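Local coordinates for protein intracellular exo-alpha-(1->5)-L-arabinofuranosidase (Bifidobacterium longum, PDB 2Y2W) that hydrolyses terminal alpha-(1->5)-arabinofuranosyl bonds of arabinans and also acts on arabinoxylan, contributing to breakdown of the plant cell wall, at residues Trp121-Gly126 and Pro132-Leu137; Asp179-Val184 and His239-Ala244; His84-Glu89 and Arg93-Asp98. One frame throughout, in Å; residues are numbered along the deposited sequence.

All three contacts lie away from the predicted catalytic pair, Glu215 and Glu340. Interaction 2 joins two helices outside the (beta/alpha)8 barrel, whereas interaction 1 ties a long loop to a two-stranded hairpin. These two, with centres about 20 Å apart, touch directly: the Trp121 ring rests on helix 174-185, its CZ2 lying 3.4 Å from Glu180 N. They also meet between chains, since Arg135 packs on Glu182 and Leu137 on Ala244 of a neighbouring subunit. Interaction 3 stands apart, where a loop meets the start of helix 94-103; its nearest atoms are about 13 Å from interaction 1 and about 17 Å from interaction 2. Along the sequence the three follow one another without interleaving, in the order 3, 1, 2.

Interaction 1: Trp121-Gly126 and Pro132-Leu137; sequences WEDGIG and PMRRDL
Asp123 reaches from the loop 121-126 to Pro132 and Arg134, and its carboxylate carries most of the contact. The tight part is centred on OD2. Arg134 NE donates to Asp123 OD2 over 2.8 Å at an N-H...O angle of 155°, forming a salt bridge. The oxygen lies at the edge of the guanidinium, close to its plane, whereas the nitrogen approaches from well above the carboxylate plane. With the two flat groups turned 61° apart, the pair lacks the coplanar fit of a symmetric two-pronged bridge. Its second prong is accordingly weak: Arg134 NH2 stands 3.4 Å from Asp123 OD1. Asn120 ND2 also donates to Asp123 OD2, so this oxygen of the buried Asp123 accepts from two donors.

Pro132 packs on both partners. Its CG comes to 3.3 Å from Asp123 OD1, and its CB lies 3.7 Å above the plane of the Arg134 guanidinium, over the centre. The bend at Arg134 chi2 (-85°) turns the guanidinium so that one face lies against Pro132 CB while NE meets the carboxylate.

The other side is looser: the NH2 bond is weak, and Pro132 and Arg134 are both partly exposed. Met133, between them, points away from Asp123 and faces a neighbouring subunit, packing on its Gly189, while Thr190 of that subunit bonds to Met133 O. On the hairpin itself, Arg134 pairs through its backbone with Glu143. A buried aspartate thus ties the loop after strand 107-110 to the first strand of the two-stranded antiparallel hairpin 134-136/141-143, an excursion between the second strand of the (beta/alpha)8 barrel and the helix 149-159 that follows.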
ATOM      1  N   TRP D 121      15.158  -8.490   2.143  1.00 22.12           N
ATOM      2  CA  TRP D 121      16.542  -8.533   1.663  1.00 22.40           C
ATOM      3  C   TRP D 121      17.600  -8.347   2.759  1.00 22.77           C
ATOM      4  O   TRP D 121      18.732  -8.805   2.607  1.00 22.84           O
ATOM      5  CB  TRP D 121      16.749  -7.534   0.514  1.00 22.30           C
ATOM      6  CG  TRP D 121      16.667  -6.110   0.939  1.00 21.64           C
ATOM      7  CD1 TRP D 121      15.551  -5.326   0.971  1.00 21.48           C
ATOM      8  CD2 TRP D 121      17.745  -5.294   1.403  1.00 21.17           C
ATOM      9  NE1 TRP D 121      15.866  -4.070   1.427  1.00 20.96           N
ATOM     10  CE2 TRP D 121      17.207  -4.023   1.700  1.00 21.21           C
ATOM     11  CE3 TRP D 121      19.114  -5.513   1.600  1.00 20.92           C
ATOM     12  CZ2 TRP D 121      17.991  -2.974   2.186  1.00 21.44           C
ATOM     13  CZ3 TRP D 121      19.895  -4.470   2.077  1.00 20.79           C
ATOM     14  CH2 TRP D 121      19.329  -3.216   2.365  1.00 21.49           C
ATOM     15  N   GLU D 122      17.225  -7.679   3.849  1.00 23.27           N
ATOM     16  CA  GLU D 122      18.117  -7.458   4.993  1.00 23.89           C
ATOM     17  C   GLU D 122      18.357  -8.734   5.795  1.00 24.30           C
ATOM     18  O   GLU D 122      19.343  -8.834   6.531  1.00 24.31           O
ATOM     19  CB  GLU D 122      17.569  -6.380   5.938  1.00 23.86           C
ATOM     20  CG  GLU D 122      17.115  -5.090   5.274  1.00 24.24           C
ATOM     21  CD  GLU D 122      15.640  -5.110   4.900  1.00 25.23           C
ATOM     22  OE1 GLU D 122      15.149  -6.157   4.421  1.00 25.05           O
ATOM     23  OE2 GLU D 122      14.968  -4.072   5.080  1.00 25.79           O
ATOM     24  N   ASP D 123      17.448  -9.698   5.663  1.00 24.78           N
ATOM     25  CA  ASP D 123      17.575 -10.988   6.347  1.00 25.39           C
ATOM     26  C   ASP D 123      18.787 -11.781   5.871  1.00 25.77           C
ATOM     27  O   ASP D 123      19.267 -12.670   6.577  1.00 25.76           O
ATOM     28  CB  ASP D 123      16.306 -11.830   6.162  1.00 25.36           C
ATOM     29  CG  ASP D 123      15.130 -11.305   6.962  1.00 25.33           C
ATOM     30  OD1 ASP D 123      15.345 -10.518   7.909  1.00 25.15           O
ATOM     31  OD2 ASP D 123      13.985 -11.692   6.647  1.00 25.15           O
ATOM     32  N   GLY D 124      19.272 -11.453   4.675  1.00 26.25           N
ATOM     33  CA  GLY D 124      20.387 -12.169   4.065  1.00 27.11           C
ATOM     34  C   GLY D 124      21.703 -11.414   4.062  1.00 27.75           C
ATOM     35  O   GLY D 124      22.655 -11.836   3.410  1.00 27.90           O
ATOM     36  N   ILE D 125      21.755 -10.294   4.781  1.00 28.41           N
ATOM     37  CA  ILE D 125      22.983  -9.501   4.899  1.00 28.91           C
ATOM     38  C   ILE D 125      23.556  -9.580   6.315  1.00 29.35           C
ATOM     39  O   ILE D 125      22.892 -10.058   7.241  1.00 29.28           O
ATOM     40  CB  ILE D 125      22.784  -8.006   4.484  1.00 28.88           C
ATOM     41  CG1 ILE D 125      21.857  -7.276   5.467  1.00 28.72           C
ATOM     42  CG2 ILE D 125      22.280  -7.906   3.049  1.00 28.81           C
ATOM     43  CD1 ILE D 125      21.907  -5.766   5.372  1.00 28.86           C
ATOM     44  N   GLY D 126      24.792  -9.110   6.472  1.00 29.86           N
ATOM     45  CA  GLY D 126      25.466  -9.141   7.764  1.00 30.48           C
ATOM     46  C   GLY D 126      26.036 -10.509   8.084  1.00 30.97           C
ATOM     47  O   GLY D 126      26.052 -11.393   7.221  1.00 30.89           O
ATOM     48  N   PRO D 132      18.262 -14.145  10.677  1.00 30.19           N
ATOM     49  CA  PRO D 132      17.063 -14.849  11.135  1.00 29.88           C
ATOM     50  C   PRO D 132      16.650 -15.989  10.207  1.00 29.62           C
ATOM     51  O   PRO D 132      16.897 -15.934   8.999  1.00 29.62           O
ATOM     52  CB  PRO D 132      15.994 -13.754  11.134  1.00 29.81           C
ATOM     53  CG  PRO D 132      16.442 -12.803  10.091  1.00 30.04           C
ATOM     54  CD  PRO D 132      17.942 -12.802  10.153  1.00 30.12           C
ATOM     55  N   MET D 133      16.031 -17.016  10.780  1.00 29.24           N
ATOM     56  CA  MET D 133      15.509 -18.120   9.996  1.00 29.01           C
ATOM     57  C   MET D 133      14.057 -17.817   9.631  1.00 28.57           C
ATOM     58  O   MET D 133      13.243 -17.484  10.497  1.00 28.54           O
ATOM     59  CB  MET D 133      15.651 -19.438  10.758  1.00 29.14           C
ATOM     60  CG  MET D 133      16.200 -20.560   9.893  1.00 30.33           C
ATOM     61  SD  MET D 133      17.294 -21.701  10.762  1.00 32.42           S
ATOM     62  CE  MET D 133      16.164 -23.048  11.119  1.00 31.98           C
ATOM     63  N   ARG D 134      13.748 -17.918   8.341  1.00 27.97           N
ATOM     64  CA  ARG D 134      12.489 -17.406   7.800  1.00 27.36           C
ATOM     65  C   ARG D 134      11.697 -18.441   7.008  1.00 27.11           C
ATOM     66  O   ARG D 134      12.233 -19.468   6.587  1.00 27.11           O
ATOM     67  CB  ARG D 134      12.758 -16.180   6.918  1.00 27.20           C
ATOM     68  CG  ARG D 134      13.269 -14.953   7.666  1.00 26.77           C
ATOM     69  CD  ARG D 134      12.134 -14.126   8.249  1.00 25.83           C
ATOM     70  NE  ARG D 134      12.622 -12.848   8.757  1.00 25.31           N
ATOM     71  CZ  ARG D 134      12.600 -12.481  10.035  1.00 25.16           C
ATOM     72  NH1 ARG D 134      12.092 -13.284  10.964  1.00 24.53           N
ATOM     73  NH2 ARG D 134      13.079 -11.294  10.384  1.00 25.00           N
ATOM     74  N   ARG D 135      10.410 -18.155   6.821  1.00 26.65           N
ATOM     75  CA  ARG D 135       9.530 -18.958   5.988  1.00 26.16           C
ATOM     76  C   ARG D 135       9.580 -18.460   4.555  1.00 25.87           C
ATOM     77  O   ARG D 135       9.695 -17.257   4.314  1.00 25.76           O
ATOM     78  CB  ARG D 135       8.084 -18.820   6.463  1.00 26.18           C
ATOM     79  CG  ARG D 135       7.669 -19.700   7.612  1.00 25.79           C
ATOM     80  CD  ARG D 135       6.203 -19.448   7.927  1.00 25.37           C
ATOM     81  NE  ARG D 135       5.604 -20.529   8.701  1.00 25.45           N
ATOM     82  CZ  ARG D 135       4.323 -20.589   9.048  1.00 25.97           C
ATOM     83  NH1 ARG D 135       3.480 -19.620   8.697  1.00 26.25           N
ATOM     84  NH2 ARG D 135       3.881 -21.623   9.752  1.00 25.99           N
ATOM     85  N   ASP D 136       9.483 -19.386   3.607  1.00 25.56           N
ATOM     86  CA  ASP D 136       9.152 -19.032   2.235  1.00 25.30           C
ATOM     87  C   ASP D 136       7.789 -19.617   1.895  1.00 25.00           C
ATOM     88  O   ASP D 136       7.616 -20.835   1.887  1.00 24.95           O
ATOM     89  CB  ASP D 136      10.205 -19.535   1.245  1.00 25.38           C
ATOM     90  CG  ASP D 136       9.755 -19.390  -0.201  1.00 25.80           C
ATOM     91  OD1 ASP D 136       9.275 -18.294  -0.569  1.00 26.51           O
ATOM     92  OD2 ASP D 136       9.865 -20.374  -0.965  1.00 25.93           O
ATOM     93  N   LEU D 137       6.828 -18.741   1.617  1.00 24.71           N
ATOM     94  CA  LEU D 137       5.468 -19.158   1.277  1.00 24.38           C
ATOM     95  C   LEU D 137       5.377 -19.836  -0.086  1.00 24.04           C
ATOM     96  O   LEU D 137       4.623 -20.793  -0.253  1.00 24.02           O
ATOM     97  CB  LEU D 137       4.510 -17.967   1.332  1.00 24.35           C
ATOM     98  CG  LEU D 137       3.725 -17.714   2.622  1.00 24.48           C
ATOM     99  CD1 LEU D 137       4.623 -17.453   3.830  1.00 24.64           C
ATOM    100  CD2 LEU D 137       2.769 -16.555   2.408  1.00 24.23           C
TER

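Interaction 2: Asp179-Val184 and His239-Ala244; sequences DELEYV and HAMKLA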
ATOM      1  N   ASP D 179      16.189   1.172  -0.546  1.00 19.33           N
ATOM      2  CA  ASP D 179      17.121   0.800   0.519  1.00 19.60           C
ATOM      3  C   ASP D 179      18.178  -0.195   0.018  1.00 19.77           C
ATOM      4  O   ASP D 179      19.372  -0.005   0.261  1.00 19.64           O
ATOM      5  CB  ASP D 179      16.375   0.239   1.740  1.00 19.53           C
ATOM      6  CG  ASP D 179      15.595   1.308   2.513  1.00 19.63           C
ATOM      7  OD1 ASP D 179      15.755   2.520   2.237  1.00 19.16           O
ATOM      8  OD2 ASP D 179      14.809   0.926   3.409  1.00 19.52           O
ATOM      9  N   GLU D 180      17.737  -1.235  -0.694  1.00 20.04           N
ATOM     10  CA  GLU D 180      18.650  -2.242  -1.248  1.00 20.49           C
ATOM     11  C   GLU D 180      19.562  -1.659  -2.324  1.00 20.57           C
ATOM     12  O   GLU D 180      20.726  -2.040  -2.425  1.00 20.70           O
ATOM     13  CB  GLU D 180      17.886  -3.455  -1.795  1.00 20.63           C
ATOM     14  CG  GLU D 180      18.801  -4.545  -2.364  1.00 21.25           C
ATOM     15  CD  GLU D 180      18.136  -5.903  -2.489  1.00 22.45           C
ATOM     16  OE1 GLU D 180      16.966  -5.974  -2.936  1.00 22.77           O
ATOM     17  OE2 GLU D 180      18.801  -6.909  -2.153  1.00 23.07           O
ATOM     18  N   LEU D 181      19.022  -0.739  -3.121  1.00 20.72           N
ATOM     19  CA  LEU D 181      19.788  -0.050  -4.154  1.00 20.76           C
ATOM     20  C   LEU D 181      20.952   0.733  -3.540  1.00 20.88           C
ATOM     21  O   LEU D 181      22.087   0.648  -4.009  1.00 20.89           O
ATOM     22  CB  LEU D 181      18.866   0.876  -4.957  1.00 20.75           C
ATOM     23  CG  LEU D 181      19.456   1.847  -5.985  1.00 20.49           C
ATOM     24  CD1 LEU D 181      20.190   1.114  -7.102  1.00 20.39           C
ATOM     25  CD2 LEU D 181      18.353   2.718  -6.547  1.00 20.46           C
ATOM     26  N   GLU D 182      20.653   1.486  -2.487  1.00 20.97           N
ATOM     27  CA  GLU D 182      21.650   2.251  -1.748  1.00 21.19           C
ATOM     28  C   GLU D 182      22.678   1.334  -1.082  1.00 21.18           C
ATOM     29  O   GLU D 182      23.873   1.619  -1.111  1.00 21.07           O
ATOM     30  CB  GLU D 182      20.950   3.122  -0.706  1.00 21.25           C
ATOM     31  CG  GLU D 182      21.841   4.090   0.053  1.00 22.35           C
ATOM     32  CD  GLU D 182      21.054   4.968   1.023  1.00 24.12           C
ATOM     33  OE1 GLU D 182      19.808   5.040   0.904  1.00 24.35           O
ATOM     34  OE2 GLU D 182      21.678   5.600   1.900  1.00 24.54           O
ATOM     35  N   TYR D 183      22.209   0.236  -0.489  1.00 21.27           N
ATOM     36  CA  TYR D 183      23.090  -0.714   0.194  1.00 21.36           C
ATOM     37  C   TYR D 183      24.053  -1.376  -0.780  1.00 21.62           C
ATOM     38  O   TYR D 183      25.239  -1.543  -0.485  1.00 21.69           O
ATOM     39  CB  TYR D 183      22.277  -1.792   0.920  1.00 21.22           C
ATOM     40  CG  TYR D 183      23.123  -2.905   1.503  1.00 20.89           C
ATOM     41  CD1 TYR D 183      23.631  -2.816   2.795  1.00 20.47           C
ATOM     42  CD2 TYR D 183      23.421  -4.047   0.756  1.00 20.70           C
ATOM     43  CE1 TYR D 183      24.411  -3.826   3.330  1.00 20.33           C
ATOM     44  CE2 TYR D 183      24.203  -5.064   1.280  1.00 20.15           C
ATOM     45  CZ  TYR D 183      24.694  -4.948   2.568  1.00 20.36           C
ATOM     46  OH  TYR D 183      25.466  -5.953   3.094  1.00 20.16           O
ATOM     47  N   VAL D 184      23.530  -1.743  -1.943  1.00 21.89           N
ATOM     48  CA  VAL D 184      24.279  -2.518  -2.915  1.00 22.23           C
ATOM     49  C   VAL D 184      25.222  -1.668  -3.791  1.00 22.43           C
ATOM     50  O   VAL D 184      26.302  -2.131  -4.170  1.00 22.57           O
ATOM     51  CB  VAL D 184      23.311  -3.381  -3.766  1.00 22.31           C
ATOM     52  CG1 VAL D 184      22.793  -2.616  -4.971  1.00 22.24           C
ATOM     53  CG2 VAL D 184      23.977  -4.656  -4.200  1.00 22.65           C
ATOM     54  N   HIS D 239      10.880   4.958 -11.738  1.00 23.39           N
ATOM     55  CA  HIS D 239      11.251   6.371 -11.726  1.00 23.32           C
ATOM     56  C   HIS D 239      12.239   6.701 -10.609  1.00 23.26           C
ATOM     57  O   HIS D 239      13.274   7.324 -10.857  1.00 23.22           O
ATOM     58  CB  HIS D 239      10.016   7.268 -11.603  1.00 23.34           C
ATOM     59  CG  HIS D 239      10.336   8.666 -11.174  1.00 23.58           C
ATOM     60  ND1 HIS D 239      10.120   9.118  -9.890  1.00 23.95           N
ATOM     61  CD2 HIS D 239      10.894   9.698 -11.850  1.00 23.38           C
ATOM     62  CE1 HIS D 239      10.513  10.376  -9.798  1.00 24.07           C
ATOM     63  NE2 HIS D 239      10.986  10.752 -10.974  1.00 24.15           N
ATOM     64  N   ALA D 240      11.904   6.283  -9.389  1.00 23.23           N
ATOM     65  CA  ALA D 240      12.711   6.564  -8.206  1.00 23.30           C
ATOM     66  C   ALA D 240      14.097   5.936  -8.288  1.00 23.50           C
ATOM     67  O   ALA D 240      15.088   6.563  -7.919  1.00 23.42           O
ATOM     68  CB  ALA D 240      11.989   6.105  -6.948  1.00 23.29           C
ATOM     69  N   MET D 241      14.170   4.703  -8.781  1.00 23.84           N
ATOM     70  CA  MET D 241      15.455   4.038  -8.941  1.00 24.25           C
ATOM     71  C   MET D 241      16.332   4.718  -9.993  1.00 24.65           C
ATOM     72  O   MET D 241      17.510   4.977  -9.730  1.00 24.82           O
ATOM     73  CB  MET D 241      15.282   2.547  -9.219  1.00 24.19           C
ATOM     74  CG  MET D 241      14.953   1.749  -7.968  1.00 24.51           C
ATOM     75  SD  MET D 241      14.627   0.014  -8.286  1.00 25.06           S
ATOM     76  CE  MET D 241      16.260  -0.570  -8.735  1.00 25.35           C
ATOM     77  N   LYS D 242      15.761   5.024 -11.161  1.00 24.98           N
ATOM     78  CA  LYS D 242      16.500   5.751 -12.204  1.00 25.50           C
ATOM     79  C   LYS D 242      16.863   7.176 -11.790  1.00 25.61           C
ATOM     80  O   LYS D 242      17.820   7.748 -12.310  1.00 25.73           O
ATOM     81  CB  LYS D 242      15.765   5.747 -13.550  1.00 25.52           C
ATOM     82  CG  LYS D 242      16.214   4.630 -14.489  1.00 26.37           C
ATOM     83  CD  LYS D 242      15.654   4.783 -15.901  1.00 27.82           C
ATOM     84  CE  LYS D 242      16.461   5.781 -16.736  1.00 28.74           C
ATOM     85  NZ  LYS D 242      15.803   6.073 -18.047  1.00 29.30           N
ATOM     86  N   LEU D 243      16.100   7.738 -10.856  1.00 25.81           N
ATOM     87  CA  LEU D 243      16.416   9.042 -10.282  1.00 26.06           C
ATOM     88  C   LEU D 243      17.660   8.964  -9.394  1.00 26.21           C
ATOM     89  O   LEU D 243      18.437   9.915  -9.324  1.00 26.23           O
ATOM     90  CB  LEU D 243      15.220   9.596  -9.499  1.00 25.97           C
ATOM     91  CG  LEU D 243      15.303  10.995  -8.875  1.00 26.19           C
ATOM     92  CD1 LEU D 243      15.759  12.068  -9.871  1.00 26.04           C
ATOM     93  CD2 LEU D 243      13.963  11.369  -8.268  1.00 26.46           C
ATOM     94  N   ALA D 244      17.835   7.831  -8.719  1.00 26.49           N
ATOM     95  CA  ALA D 244      19.023   7.590  -7.903  1.00 26.80           C
ATOM     96  C   ALA D 244      20.205   7.220  -8.784  1.00 27.14           C
ATOM     97  O   ALA D 244      21.328   7.634  -8.519  1.00 27.47           O
ATOM     98  CB  ALA D 244      18.764   6.500  -6.876  1.00 26.68           C
TER
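Leu181 and Met241 mark the closest approach of the two helical backbones, their CA atoms 7.6 Å apart. The helices, 174-185 and 227-244, are two of those outside the (beta/alpha)8 barrel, and the chain between them includes helix 191-198 and barrel strand 209-212.

Between the two segments the packing is wholly apolar and slight, with one leucine meeting two residues a helical turn apart. Leu181 points toward the opposite helix; its CG is anti to the backbone N (chi1 172°), which extends the branch across the gap and delivers the CD2 methyl between Met241 and Ala244. Met241 offers the root of its side chain rather than its thioether end: both CB and CG touch the methyl, CB at 4.1 Å from Leu181 CD2 and CG nearer.

Beneath the pair, Trp210 of strand 209-212 touches both Leu181 and Met241, so the contact sits on the barrel wall. Leu178, one turn before Leu181, also packs on Met241. Toward the subunit interface, Arg135 of a neighbouring subunit packs on Ala244 and Glu182, while His239 meets His224 of that subunit edge-to-face. The Leu181 CD2 methyl is shared evenly, lying 3.8 Å from Met241 CG and 3.8 Å from Ala244 CB.

Interaction 3: His84-Glu89 and Arg93-Asp98; sequences HPTADE and RQDVLD
His84 and Arg93 lie flat against each other: the guanidinium stacks on the imidazole with centres 3.6 Å apart and planes inclined by 19°. Arg93 NE sits over the middle of the ring, and CD adds a CH-pi contact over the same face, 4.0 Å from the His84 ring centroid. The bend at Arg93 chi3 (72°) lays the guanidinium over the imidazole after the aliphatic part has passed along it. Pro85 CD lies over the opposite face of the His84 ring, toward its rim and 3.3 Å above its plane.

Asp95 holds the guanidinium from its edge. Arg93 NE donates to Asp95 OD1 over 3.1 Å and Arg93 NH2 to Asp95 OD2 over 3.0 Å, a side-on, nearly straight two-pronged salt bridge that fixes the rotation of the group. The same carboxylate approaches His84 obliquely, with Asp95 OD2 3.2 Å from His84 CE1, and its OD1 takes a weak hydrogen bond from Thr86 OG1.

The backbone aligns these groups. His84 to Ala87 form a type I turn, Ala87 and Arg93 make a single beta bridge, and Gln94 N, at the start of helix 94-103, donates to Thr86 O over 3.1 Å.

Further partners complete the network, Arg93 NH1 binding Glu81 and the carbonyl of Glu420, and His84 NE2 donating to the carbonyl of Gly423. A leucine in place of Arg93 would probably leave Asp95 and Glu81 without their cationic mate and the imidazole without its flat cover. The stacked arginine would be expected to disfavour a second positive charge on the ring, while its own charge is balanced by Asp95 and Glu81.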
ATOM      1  N   HIS D  84      31.108 -29.592   1.258  1.00 30.35           N
ATOM      2  CA  HIS D  84      31.391 -30.350   0.038  1.00 30.44           C
ATOM      3  C   HIS D  84      32.899 -30.446  -0.243  1.00 30.60           C
ATOM      4  O   HIS D  84      33.630 -29.477  -0.027  1.00 30.59           O
ATOM      5  CB  HIS D  84      30.668 -29.731  -1.155  1.00 30.39           C
ATOM      6  CG  HIS D  84      30.649 -30.610  -2.364  1.00 30.64           C
ATOM      7  ND1 HIS D  84      31.655 -30.602  -3.305  1.00 30.16           N
ATOM      8  CD2 HIS D  84      29.757 -31.542  -2.774  1.00 30.65           C
ATOM      9  CE1 HIS D  84      31.378 -31.484  -4.248  1.00 30.82           C
ATOM     10  NE2 HIS D  84      30.232 -32.068  -3.950  1.00 30.92           N
ATOM     11  N   PRO D  85      33.369 -31.618  -0.725  1.00 30.71           N
ATOM     12  CA  PRO D  85      34.792 -31.839  -1.031  1.00 30.89           C
ATOM     13  C   PRO D  85      35.436 -30.846  -2.013  1.00 31.07           C
ATOM     14  O   PRO D  85      36.652 -30.888  -2.203  1.00 31.23           O
ATOM     15  CB  PRO D  85      34.802 -33.250  -1.628  1.00 30.80           C
ATOM     16  CG  PRO D  85      33.655 -33.924  -0.984  1.00 30.71           C
ATOM     17  CD  PRO D  85      32.594 -32.870  -0.842  1.00 30.63           C
ATOM     18  N   THR D  86      34.635 -29.974  -2.627  1.00 31.27           N
ATOM     19  CA  THR D  86      35.147 -28.956  -3.556  1.00 31.41           C
ATOM     20  C   THR D  86      34.804 -27.523  -3.126  1.00 31.54           C
ATOM     21  O   THR D  86      35.064 -26.565  -3.860  1.00 31.49           O
ATOM     22  CB  THR D  86      34.650 -29.180  -5.007  1.00 31.40           C
ATOM     23  OG1 THR D  86      33.223 -29.065  -5.055  1.00 31.50           O
ATOM     24  CG2 THR D  86      35.077 -30.546  -5.531  1.00 31.42           C
ATOM     25  N   ALA D  87      34.231 -27.382  -1.934  1.00 31.68           N
ATOM     26  CA  ALA D  87      33.842 -26.076  -1.409  1.00 31.94           C
ATOM     27  C   ALA D  87      35.041 -25.163  -1.158  1.00 32.05           C
ATOM     28  O   ALA D  87      36.049 -25.587  -0.585  1.00 32.09           O
ATOM     29  CB  ALA D  87      33.029 -26.240  -0.134  1.00 32.06           C
ATOM     30  N   ASP D  88      34.923 -23.910  -1.591  1.00 32.06           N
ATOM     31  CA  ASP D  88      35.952 -22.914  -1.327  1.00 32.05           C
ATOM     32  C   ASP D  88      35.801 -22.355   0.087  1.00 31.99           C
ATOM     33  O   ASP D  88      35.041 -22.893   0.891  1.00 32.02           O
ATOM     34  CB  ASP D  88      35.940 -21.805  -2.395  1.00 32.19           C
ATOM     35  CG  ASP D  88      34.661 -20.961  -2.384  1.00 32.74           C
ATOM     36  OD1 ASP D  88      33.780 -21.169  -1.518  1.00 33.21           O
ATOM     37  OD2 ASP D  88      34.545 -20.074  -3.257  1.00 32.67           O
ATOM     38  N   GLU D  89      36.530 -21.283   0.385  1.00 32.00           N
ATOM     39  CA  GLU D  89      36.480 -20.635   1.700  1.00 31.94           C
ATOM     40  C   GLU D  89      35.097 -20.064   2.036  1.00 31.70           C
ATOM     41  O   GLU D  89      34.677 -20.092   3.191  1.00 31.69           O
ATOM     42  CB  GLU D  89      37.550 -19.542   1.802  1.00 32.01           C
ATOM     43  CG  GLU D  89      37.707 -18.697   0.538  1.00 32.75           C
ATOM     44  CD  GLU D  89      38.412 -17.374   0.781  1.00 34.36           C
ATOM     45  OE1 GLU D  89      39.276 -17.300   1.688  1.00 35.09           O
ATOM     46  OE2 GLU D  89      38.102 -16.403   0.055  1.00 34.57           O
ATOM     47  N   ARG D  93      30.555 -24.453  -4.110  1.00 29.96           N
ATOM     48  CA  ARG D  93      31.046 -25.653  -4.782  1.00 29.93           C
ATOM     49  C   ARG D  93      31.810 -25.284  -6.044  1.00 29.95           C
ATOM     50  O   ARG D  93      31.269 -24.625  -6.933  1.00 30.05           O
ATOM     51  CB  ARG D  93      29.888 -26.590  -5.128  1.00 29.88           C
ATOM     52  CG  ARG D  93      29.443 -27.480  -3.983  1.00 29.84           C
ATOM     53  CD  ARG D  93      28.246 -28.345  -4.369  1.00 29.72           C
ATOM     54  NE  ARG D  93      28.600 -29.415  -5.299  1.00 29.75           N
ATOM     55  CZ  ARG D  93      27.888 -30.526  -5.481  1.00 29.93           C
ATOM     56  NH1 ARG D  93      26.775 -30.739  -4.788  1.00 29.71           N
ATOM     57  NH2 ARG D  93      28.299 -31.435  -6.354  1.00 30.26           N
ATOM     58  N   GLN D  94      33.069 -25.710  -6.117  1.00 29.97           N
ATOM     59  CA  GLN D  94      33.912 -25.406  -7.274  1.00 29.93           C
ATOM     60  C   GLN D  94      33.527 -26.229  -8.495  1.00 29.78           C
ATOM     61  O   GLN D  94      33.601 -25.735  -9.619  1.00 29.86           O
ATOM     62  CB  GLN D  94      35.401 -25.584  -6.947  1.00 29.97           C
ATOM     63  CG  GLN D  94      36.361 -24.946  -7.964  1.00 30.00           C
ATOM     64  CD  GLN D  94      36.135 -23.448  -8.154  1.00 30.10           C
ATOM     65  OE1 GLN D  94      36.239 -22.660  -7.213  1.00 29.82           O
ATOM     66  NE2 GLN D  94      35.830 -23.053  -9.385  1.00 30.24           N
ATOM     67  N   ASP D  95      33.110 -27.475  -8.277  1.00 29.74           N
ATOM     68  CA  ASP D  95      32.697 -28.342  -9.383  1.00 29.87           C
ATOM     69  C   ASP D  95      31.490 -27.768 -10.127  1.00 29.80           C
ATOM     70  O   ASP D  95      31.385 -27.896 -11.350  1.00 29.97           O
ATOM     71  CB  ASP D  95      32.443 -29.787  -8.917  1.00 29.89           C
ATOM     72  CG  ASP D  95      31.386 -29.894  -7.817  1.00 30.48           C
ATOM     73  OD1 ASP D  95      30.879 -28.856  -7.335  1.00 30.88           O
ATOM     74  OD2 ASP D  95      31.064 -31.040  -7.431  1.00 30.67           O
ATOM     75  N   VAL D  96      30.597 -27.124  -9.377  1.00 29.59           N
ATOM     76  CA  VAL D  96      29.432 -26.454  -9.943  1.00 29.35           C
ATOM     77  C   VAL D  96      29.870 -25.198 -10.694  1.00 29.25           C
ATOM     78  O   VAL D  96      29.439 -24.969 -11.828  1.00 29.26           O
ATOM     79  CB  VAL D  96      28.374 -26.135  -8.850  1.00 29.43           C
ATOM     80  CG1 VAL D  96      27.310 -25.173  -9.365  1.00 29.15           C
ATOM     81  CG2 VAL D  96      27.731 -27.422  -8.358  1.00 29.20           C
ATOM     82  N   LEU D  97      30.739 -24.406 -10.065  1.00 29.04           N
ATOM     83  CA  LEU D  97      31.328 -23.221 -10.696  1.00 28.91           C
ATOM     84  C   LEU D  97      32.050 -23.543 -12.007  1.00 28.93           C
ATOM     85  O   LEU D  97      31.924 -22.801 -12.985  1.00 28.93           O
ATOM     86  CB  LEU D  97      32.289 -22.513  -9.738  1.00 28.89           C
ATOM     87  CG  LEU D  97      31.740 -21.458  -8.776  1.00 28.82           C
ATOM     88  CD1 LEU D  97      32.754 -21.164  -7.679  1.00 28.18           C
ATOM     89  CD2 LEU D  97      31.364 -20.182  -9.519  1.00 28.68           C
ATOM     90  N   ASP D  98      32.801 -24.648 -12.019  1.00 28.89           N
ATOM     91  CA  ASP D  98      33.506 -25.109 -13.216  1.00 28.95           C
ATOM     92  C   ASP D  98      32.543 -25.384 -14.370  1.00 28.88           C
ATOM     93  O   ASP D  98      32.832 -25.035 -15.516  1.00 28.97           O
ATOM     94  CB  ASP D  98      34.344 -26.360 -12.915  1.00 29.01           C
ATOM     95  CG  ASP D  98      35.582 -26.059 -12.073  1.00 29.51           C
ATOM     96  OD1 ASP D  98      36.024 -24.886 -12.021  1.00 30.26           O
ATOM     97  OD2 ASP D  98      36.120 -27.008 -11.462  1.00 29.73           O
TER